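Local coordinates for Two-component system response regulator/GGDEF domain protein (Aeromonas salmonicida, PDB 3LUF) that probably makes cyclic di-GMP from GTP as a response regulator with a GGDEF domain, this piece of it holding two CheY-like receiver domains, at residues I9-S13 with M14-R18; I21-I24 with A25-G29; P59-P62 with S63-V67; S108-Y111 with A112-L115. All blocks are in the same frame, centred on the assembly; numbering follows the deposited sequence.

Contact 1. Residues I9-S13 with M14-R18; sequences IVEDS and MTIRR. With MG (magnesium ion), chain G.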
# COMPACT_ATOMS: atom_id res chain seq x y z
N ILE B 9 -27.58 -9.65 -4.04
CA ILE B 9 -27.02 -9.92 -5.37
C ILE B 9 -28.19 -10.03 -6.32
O ILE B 9 -29.11 -10.80 -6.06
CB ILE B 9 -26.18 -11.24 -5.38
CG1 ILE B 9 -25.00 -11.13 -4.41
CG2 ILE B 9 -25.62 -11.52 -6.80
CD1 ILE B 9 -24.25 -12.47 -4.26
N VAL B 10 -28.17 -9.24 -7.39
CA VAL B 10 -29.20 -9.41 -8.44
C VAL B 10 -28.46 -9.63 -9.75
O VAL B 10 -27.82 -8.71 -10.29
CB VAL B 10 -30.13 -8.17 -8.53
CG1 VAL B 10 -31.32 -8.49 -9.43
CG2 VAL B 10 -30.61 -7.72 -7.12
N GLU B 11 -28.51 -10.87 -10.22
CA GLU B 11 -27.70 -11.31 -11.36
C GLU B 11 -28.37 -12.53 -11.99
O GLU B 11 -28.61 -13.54 -11.32
CB GLU B 11 -26.29 -11.70 -10.84
CG GLU B 11 -25.43 -12.48 -11.88
CD GLU B 11 -25.16 -11.68 -13.16
OE1 GLU B 11 -24.39 -10.72 -13.11
OE2 GLU B 11 -25.66 -12.10 -14.25
N ASP B 12 -28.71 -12.44 -13.28
CA ASP B 12 -29.41 -13.55 -13.90
C ASP B 12 -28.51 -14.66 -14.43
O ASP B 12 -29.00 -15.72 -14.75
CB ASP B 12 -30.39 -13.08 -15.00
CG ASP B 12 -29.69 -12.34 -16.15
OD1 ASP B 12 -28.72 -11.62 -15.89
OD2 ASP B 12 -30.14 -12.43 -17.33
N SER B 13 -27.21 -14.43 -14.56
CA SER B 13 -26.33 -15.54 -14.98
C SER B 13 -26.26 -16.55 -13.86
O SER B 13 -25.76 -16.23 -12.76
CB SER B 13 -24.92 -15.04 -15.29
OG SER B 13 -24.05 -16.16 -15.51
N MSE B 14 -26.73 -17.79 -14.11
CA MSE B 14 -26.66 -18.82 -13.09
C MSE B 14 -25.19 -19.02 -12.68
O MSE B 14 -24.88 -19.11 -11.51
CB MSE B 14 -27.22 -20.15 -13.60
CG MSE B 14 -27.47 -21.12 -12.45
SE MSE B 14 -27.94 -22.84 -13.18
CE MSE B 14 -26.18 -23.46 -13.74
N THR B 15 -24.29 -19.07 -13.65
CA THR B 15 -22.87 -19.29 -13.36
C THR B 15 -22.28 -18.20 -12.47
O THR B 15 -21.59 -18.48 -11.46
CB THR B 15 -22.10 -19.33 -14.70
OG1 THR B 15 -22.56 -20.47 -15.44
CG2 THR B 15 -20.59 -19.46 -14.47
N ILE B 16 -22.52 -16.95 -12.86
CA ILE B 16 -21.89 -15.82 -12.18
C ILE B 16 -22.50 -15.65 -10.79
O ILE B 16 -21.79 -15.43 -9.80
CB ILE B 16 -21.99 -14.52 -13.02
CG1 ILE B 16 -21.15 -14.69 -14.31
CG2 ILE B 16 -21.49 -13.31 -12.25
CD1 ILE B 16 -21.52 -13.78 -15.39
N ARG B 17 -23.81 -15.76 -10.73
CA ARG B 17 -24.49 -15.60 -9.43
C ARG B 17 -24.00 -16.69 -8.48
O ARG B 17 -23.63 -16.40 -7.34
CB ARG B 17 -26.01 -15.61 -9.59
CG ARG B 17 -26.81 -15.41 -8.30
CD ARG B 17 -28.35 -15.49 -8.54
NE ARG B 17 -28.78 -16.84 -8.93
CZ ARG B 17 -29.12 -17.20 -10.17
NH1 ARG B 17 -29.02 -16.36 -11.19
NH2 ARG B 17 -29.49 -18.47 -10.40
N ARG B 18 -23.93 -17.93 -8.97
CA ARG B 18 -23.44 -19.00 -8.10
C ARG B 18 -21.95 -18.85 -7.69
O ARG B 18 -21.61 -19.15 -6.54
CB ARG B 18 -23.73 -20.38 -8.68
CG ARG B 18 -25.21 -20.69 -8.63
CD ARG B 18 -25.48 -22.07 -9.01
NE ARG B 18 -26.92 -22.29 -8.95
CZ ARG B 18 -27.50 -23.41 -9.34
NH1 ARG B 18 -26.77 -24.42 -9.82
NH2 ARG B 18 -28.82 -23.51 -9.25
MG MG G . -27.60 -10.28 -16.97
O HOH W 1 -25.78 -11.21 -16.74
O HOH W 2 -30.06 -17.95 -13.36
O HOH W 3 -28.09 -11.43 -18.67
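With chi1 at 172°, Ser13 turns its hydroxyl beside its own carbonyl carbon, where OG meets the backbone N of Ile16 over the first turn of helix 14-27. Arg17 also leaves the backbone with CG opposite its N, then bends sharply at chi3 (67°) and curls its guanidinium back to the residues that follow strand 6-10. Ser13 is the N-cap: Ile16 N gives its hydrogen to Ser13 OG over 3.2 Å, nearly straight, and the Arg17 N to Ser13 O bond of 2.9 Å begins the regular helical pattern. A short hydroxyl suits this position because it can accept from a first-turn amide N-H, which has no carbonyl of an earlier turn to bond to. Arg17 NH1 bonds to Glu11 O at 2.9 Å, the oxygen lying close to the guanidinium plane, and the same NH1 donates to a water that also donates to Asp12 O. The methylene CG of Glu11 lies 3.9 Å from Arg17 CB, while Ile16 CG2 rests 4.0 Å from Glu11 OE1. The carboxylate of Glu11 serves the metal site: OE2 accepts from Ser13 N at 2.8 Å through its anti lone pair and takes a hydrogen from a magnesium-bound water, while OE1 pairs with Lys103. Asp12 OD1 binds magnesium directly, along with Asp55 and Thr57. Arginine therefore clamps the main chain of the acidic loop from the helix side, and Glu11, a second-shell ligand through water, is held by the amide of Ser13, so that cap, loop and magnesium site form one bonded unit.

Contact 2. Residues I21-I24 with A25-G29; sequences IQAI and AQQTG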
# COMPACT_ATOMS: atom_id res chain seq x y z
N ILE B 21 -22.02 -16.20 -4.90
CA ILE B 21 -22.55 -16.77 -3.65
C ILE B 21 -21.49 -17.62 -2.97
O ILE B 21 -21.19 -17.39 -1.81
CB ILE B 21 -23.82 -17.59 -3.87
CG1 ILE B 21 -24.96 -16.66 -4.33
CG2 ILE B 21 -24.16 -18.39 -2.60
CD1 ILE B 21 -26.17 -17.43 -4.92
N GLN B 22 -20.90 -18.56 -3.71
CA GLN B 22 -19.91 -19.48 -3.15
C GLN B 22 -18.71 -18.74 -2.55
O GLN B 22 -18.29 -19.03 -1.43
CB GLN B 22 -19.44 -20.45 -4.23
CG GLN B 22 -18.41 -21.51 -3.79
CD GLN B 22 -17.95 -22.36 -4.97
OE1 GLN B 22 -17.91 -21.87 -6.11
NE2 GLN B 22 -17.62 -23.63 -4.72
N ALA B 23 -18.18 -17.77 -3.30
CA ALA B 23 -17.00 -17.03 -2.86
C ALA B 23 -17.31 -16.12 -1.66
O ALA B 23 -16.53 -16.07 -0.69
CB ALA B 23 -16.41 -16.24 -3.98
N ILE B 24 -18.44 -15.41 -1.71
CA ILE B 24 -18.77 -14.48 -0.63
C ILE B 24 -19.12 -15.26 0.67
O ILE B 24 -18.71 -14.86 1.79
CB ILE B 24 -19.88 -13.51 -1.08
CG1 ILE B 24 -19.33 -12.58 -2.15
CG2 ILE B 24 -20.40 -12.68 0.10
CD1 ILE B 24 -20.39 -11.78 -2.90
N ALA B 25 -19.80 -16.39 0.50
CA ALA B 25 -20.17 -17.25 1.62
C ALA B 25 -18.93 -17.86 2.28
O ALA B 25 -18.91 -18.04 3.50
CB ALA B 25 -21.11 -18.38 1.16
N GLN B 26 -17.91 -18.16 1.48
CA GLN B 26 -16.76 -18.87 2.02
C GLN B 26 -15.75 -17.91 2.61
O GLN B 26 -15.09 -18.23 3.59
CB GLN B 26 -16.16 -19.76 0.94
CG GLN B 26 -14.81 -20.39 1.24
CD GLN B 26 -14.24 -20.94 -0.04
OE1 GLN B 26 -14.64 -22.01 -0.50
NE2 GLN B 26 -13.35 -20.19 -0.66
N GLN B 27 -15.66 -16.71 2.06
CA GLN B 27 -14.60 -15.79 2.39
C GLN B 27 -15.03 -14.60 3.22
O GLN B 27 -14.19 -13.85 3.70
CB GLN B 27 -13.90 -15.33 1.11
CG GLN B 27 -13.31 -16.48 0.32
CD GLN B 27 -12.67 -16.03 -0.98
OE1 GLN B 27 -11.84 -15.11 -1.00
NE2 GLN B 27 -13.06 -16.67 -2.07
N THR B 28 -16.34 -14.39 3.40
CA THR B 28 -16.84 -13.33 4.27
C THR B 28 -17.84 -13.85 5.31
O THR B 28 -18.28 -15.01 5.23
CB THR B 28 -17.54 -12.20 3.49
OG1 THR B 28 -18.90 -12.54 3.22
CG2 THR B 28 -16.79 -11.89 2.17
N GLY B 29 -18.18 -12.97 6.24
CA GLY B 29 -19.22 -13.24 7.24
C GLY B 29 -20.60 -12.72 6.90
O GLY B 29 -21.49 -12.66 7.75
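This is a helix-end contact: the last turns of helix 14-27, which lies against the parallel sheet of the first receiver domain, close on the threonine that leads toward strand 31-35. Thr28 is where the chain leaves helical angles, and it ends the helix with two bonds to one carbonyl. Its N reaches Ile24 O at 2.9 Å and its OG1 donates to the same oxygen at 2.7 Å, the two arriving from opposite faces of the carbonyl plane. Chi1 of 84° turns OG1 back over the helix for this, and Leu30 N donates to OG1. A short hydroxyl side chain fits, able both to give and to accept; OG1 also lies 3.5 Å from CG2 of Ile24, whose side chain runs alongside. One residue earlier Gln27 N bonds to Ala23 O at 3.0 Å, and Ala25 N bonds to Ile21 O at 2.9 Å. The amide of Gln27 stretches past the small Ala23, NE2 coming 3.9 Å from its CB, while OE1 is bonded to Gln110 of helix 106-122. Ile24 is buried on Ile7 and Ile9 of the sheet. The arrangement belongs to the first beta-alpha-beta unit of the CheY-like receiver fold.

Contact 3. Residues P59-P62 with S63-V67; sequences PDAP and SGEAV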
# COMPACT_ATOMS: atom_id res chain seq x y z
N PRO B 59 -33.42 -9.61 -16.65
CA PRO B 59 -34.56 -9.88 -17.54
C PRO B 59 -35.62 -8.80 -17.47
O PRO B 59 -36.26 -8.48 -18.46
CB PRO B 59 -35.15 -11.15 -16.96
CG PRO B 59 -34.03 -11.87 -16.33
CD PRO B 59 -33.08 -10.76 -15.79
N ASP B 60 -35.82 -8.25 -16.28
CA ASP B 60 -36.78 -7.16 -16.06
C ASP B 60 -36.09 -5.78 -15.88
O ASP B 60 -36.72 -4.76 -15.49
CB ASP B 60 -37.73 -7.52 -14.90
CG ASP B 60 -36.99 -7.86 -13.61
OD1 ASP B 60 -35.73 -7.91 -13.63
OD2 ASP B 60 -37.68 -8.14 -12.60
N ALA B 61 -34.83 -5.72 -16.28
CA ALA B 61 -34.08 -4.46 -16.30
C ALA B 61 -32.85 -4.66 -17.17
O ALA B 61 -31.74 -4.75 -16.67
CB ALA B 61 -33.73 -3.98 -14.87
N PRO B 62 -33.05 -4.75 -18.50
CA PRO B 62 -32.00 -5.20 -19.40
C PRO B 62 -30.99 -4.12 -19.77
O PRO B 62 -30.00 -4.43 -20.42
CB PRO B 62 -32.78 -5.60 -20.65
CG PRO B 62 -33.98 -4.73 -20.61
CD PRO B 62 -34.35 -4.60 -19.20
N SER B 63 -31.26 -2.87 -19.38
CA SER B 63 -30.35 -1.75 -19.67
C SER B 63 -29.97 -0.96 -18.40
O SER B 63 -29.94 0.28 -18.42
CB SER B 63 -30.98 -0.81 -20.72
OG SER B 63 -31.21 -1.52 -21.96
N GLY B 64 -29.74 -1.66 -17.29
CA GLY B 64 -29.20 -1.01 -16.11
C GLY B 64 -30.22 -0.34 -15.18
O GLY B 64 -29.82 0.30 -14.23
N GLU B 65 -31.52 -0.47 -15.47
CA GLU B 65 -32.59 0.13 -14.65
C GLU B 65 -32.59 -0.24 -13.16
O GLU B 65 -33.07 0.54 -12.34
CB GLU B 65 -33.97 -0.11 -15.26
CG GLU B 65 -34.06 0.47 -16.68
CD GLU B 65 -33.71 -0.53 -17.78
OE1 GLU B 65 -33.06 -1.57 -17.49
OE2 GLU B 65 -34.05 -0.26 -18.95
N ALA B 66 -32.08 -1.43 -12.81
CA ALA B 66 -32.06 -1.86 -11.41
C ALA B 66 -31.17 -0.99 -10.52
O ALA B 66 -31.41 -0.90 -9.32
CB ALA B 66 -31.69 -3.34 -11.29
N VAL B 67 -30.21 -0.29 -11.13
CA VAL B 67 -29.27 0.54 -10.35
C VAL B 67 -30.03 1.67 -9.67
O VAL B 67 -29.96 1.83 -8.45
CB VAL B 67 -28.12 1.09 -11.22
CG1 VAL B 67 -27.24 2.11 -10.43
CG2 VAL B 67 -27.25 -0.08 -11.74
O HOH W 4 -30.29 -3.53 -14.35
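The carboxylate of Glu65 sets OE1 over one face of the flat Ala61-Pro62 peptide, 3.1 Å from the carbonyl carbon of Ala61 and 3.3 Å from the proline N, which has no hydrogen. Ser63 N meets that same OE1 at 2.9 Å on its syn side, 23° out of the carboxylate plane, so one oxygen accepts a true bond while lying over the Ala61 carbonyl carbon, probably a mild attraction. Glu65 can do this because its chain bends at chi2 (92°), folding back over the loop; a long acidic side chain is just what spans this distance. Gly64 joins the loop to the helix with phi at 85°, a left-handed conformation in which a beta carbon would press on Ser63 O. Further along, the small methyls of Ala61 and Ala66 touch, CB to CB at 4.2 Å, and a water joins the two backbones, donating to Ala61 O at 3.0 Å and accepting from Ala66 N at 3.2 Å. The loop follows strand 49-55 and its magnesium site: Asp60 accepts from the amides of Leu38 and Glu39, Gly64 makes a backbone bond with Leu56, and Val67 carries helix 65-72 onto Val77 and Ile79 of strand 77-81.

Contact 4. Residues S108-Y111 with A112-L115; sequences SLQY and AVGL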
# COMPACT_ATOMS: atom_id res chain seq x y z
N SER B 108 -11.65 -11.96 -11.92
CA SER B 108 -12.07 -10.57 -11.79
C SER B 108 -13.23 -10.47 -10.77
O SER B 108 -13.30 -9.50 -10.01
CB SER B 108 -12.37 -9.93 -13.14
OG SER B 108 -13.56 -10.42 -13.71
N LEU B 109 -14.10 -11.47 -10.74
CA LEU B 109 -15.18 -11.51 -9.72
C LEU B 109 -14.65 -11.49 -8.32
O LEU B 109 -15.31 -10.98 -7.42
CB LEU B 109 -16.04 -12.78 -9.89
CG LEU B 109 -17.11 -12.76 -10.94
CD1 LEU B 109 -17.75 -14.18 -10.88
CD2 LEU B 109 -18.16 -11.61 -10.73
N GLN B 110 -13.47 -12.06 -8.12
CA GLN B 110 -12.87 -12.10 -6.82
C GLN B 110 -12.75 -10.70 -6.21
O GLN B 110 -12.81 -10.55 -5.00
CB GLN B 110 -11.50 -12.80 -6.88
CG GLN B 110 -10.89 -13.10 -5.55
CD GLN B 110 -11.72 -14.05 -4.71
OE1 GLN B 110 -12.52 -14.85 -5.22
NE2 GLN B 110 -11.54 -13.98 -3.41
N TYR B 111 -12.58 -9.67 -7.04
CA TYR B 111 -12.56 -8.29 -6.54
C TYR B 111 -13.79 -7.96 -5.66
O TYR B 111 -13.69 -7.28 -4.63
CB TYR B 111 -12.45 -7.28 -7.71
CG TYR B 111 -12.40 -5.84 -7.29
CD1 TYR B 111 -11.18 -5.21 -6.96
CD2 TYR B 111 -13.56 -5.08 -7.23
CE1 TYR B 111 -11.14 -3.84 -6.57
CE2 TYR B 111 -13.54 -3.75 -6.85
CZ TYR B 111 -12.34 -3.14 -6.52
OH TYR B 111 -12.38 -1.82 -6.16
N ALA B 112 -14.95 -8.44 -6.08
CA ALA B 112 -16.21 -8.16 -5.36
C ALA B 112 -16.16 -8.73 -3.92
O ALA B 112 -16.71 -8.15 -2.96
CB ALA B 112 -17.38 -8.73 -6.16
N VAL B 113 -15.45 -9.84 -3.76
CA VAL B 113 -15.39 -10.53 -2.46
C VAL B 113 -14.61 -9.71 -1.44
O VAL B 113 -15.09 -9.41 -0.33
CB VAL B 113 -14.76 -11.95 -2.61
CG1 VAL B 113 -14.71 -12.65 -1.27
CG2 VAL B 113 -15.53 -12.79 -3.62
N GLY B 114 -13.40 -9.28 -1.81
CA GLY B 114 -12.62 -8.40 -0.96
C GLY B 114 -13.33 -7.10 -0.71
O GLY B 114 -13.27 -6.58 0.39
N LEU B 115 -14.03 -6.58 -1.71
CA LEU B 115 -14.73 -5.31 -1.57
C LEU B 115 -15.84 -5.41 -0.53
O LEU B 115 -15.93 -4.56 0.36
CB LEU B 115 -15.36 -4.91 -2.89
CG LEU B 115 -16.18 -3.63 -2.91
CD1 LEU B 115 -15.44 -2.43 -2.39
CD2 LEU B 115 -16.68 -3.35 -4.33
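Helix 106-122 is the last helix of the first CheY-like receiver domain, and residues 108-115 form two of its turns. Backbone bonds come first. Leu115 N reaches Tyr111 O at 3.0 Å in the regular alpha pattern, whereas Ala112 N bonds to Leu109 O, three residues back, at 2.9 Å; its donor stands 48° out of the carbonyl plane, a tighter local winding. Gln110 O accepts weakly from both Val113 N and Gly114 N. Polar side chains come next. Gln110 bends at chi2 (62°), which lays its amide across Val113, with NE2 3.9 Å from CB and OE1 4.0 Å from CG2. Both ends of that amide have partners, Gln27 for NE2 and Arg106 for OE1, so a glutamine suits a place where it must both give and accept. Tyr111 sends its OH to Asp99. Packing is the third kind: Val113 and Leu109 face helix 14-27, the small Ala112 lies on Val101, and Ser108 and Tyr111 also meet Lys219 of the second subunit. Tyr111 and Leu115, both touching Gln236 of helix 232-248 in the second receiver domain, slant across each other on one side of the helix, with CE2 of Tyr111 4.0 Å from CD2 of Leu115.

From the N terminus the four contacts run strictly in series, none nesting within or crossing another, all in the first receiver domain. Contact 1 closes the turn from strand 6-10 into helix 14-27, and contact 2 closes that helix's far end; Ile9 reaches from one to the other, CD1 to CD1 of Ile24 at 4.1 Å. Contact 3 closes the loop after strand 49-55, touching contact 1 where Pro59 packs on Asp12, on the magnesium side. Contact 4, lying wholly within helix 106-122, closes no loop but sits beside helix 14-27: Leu109 meets Ile16 of contact 1, and Val113 meets Ala23 of contact 2. Contacts 2 and 3 do not touch, nor do 3 and 4.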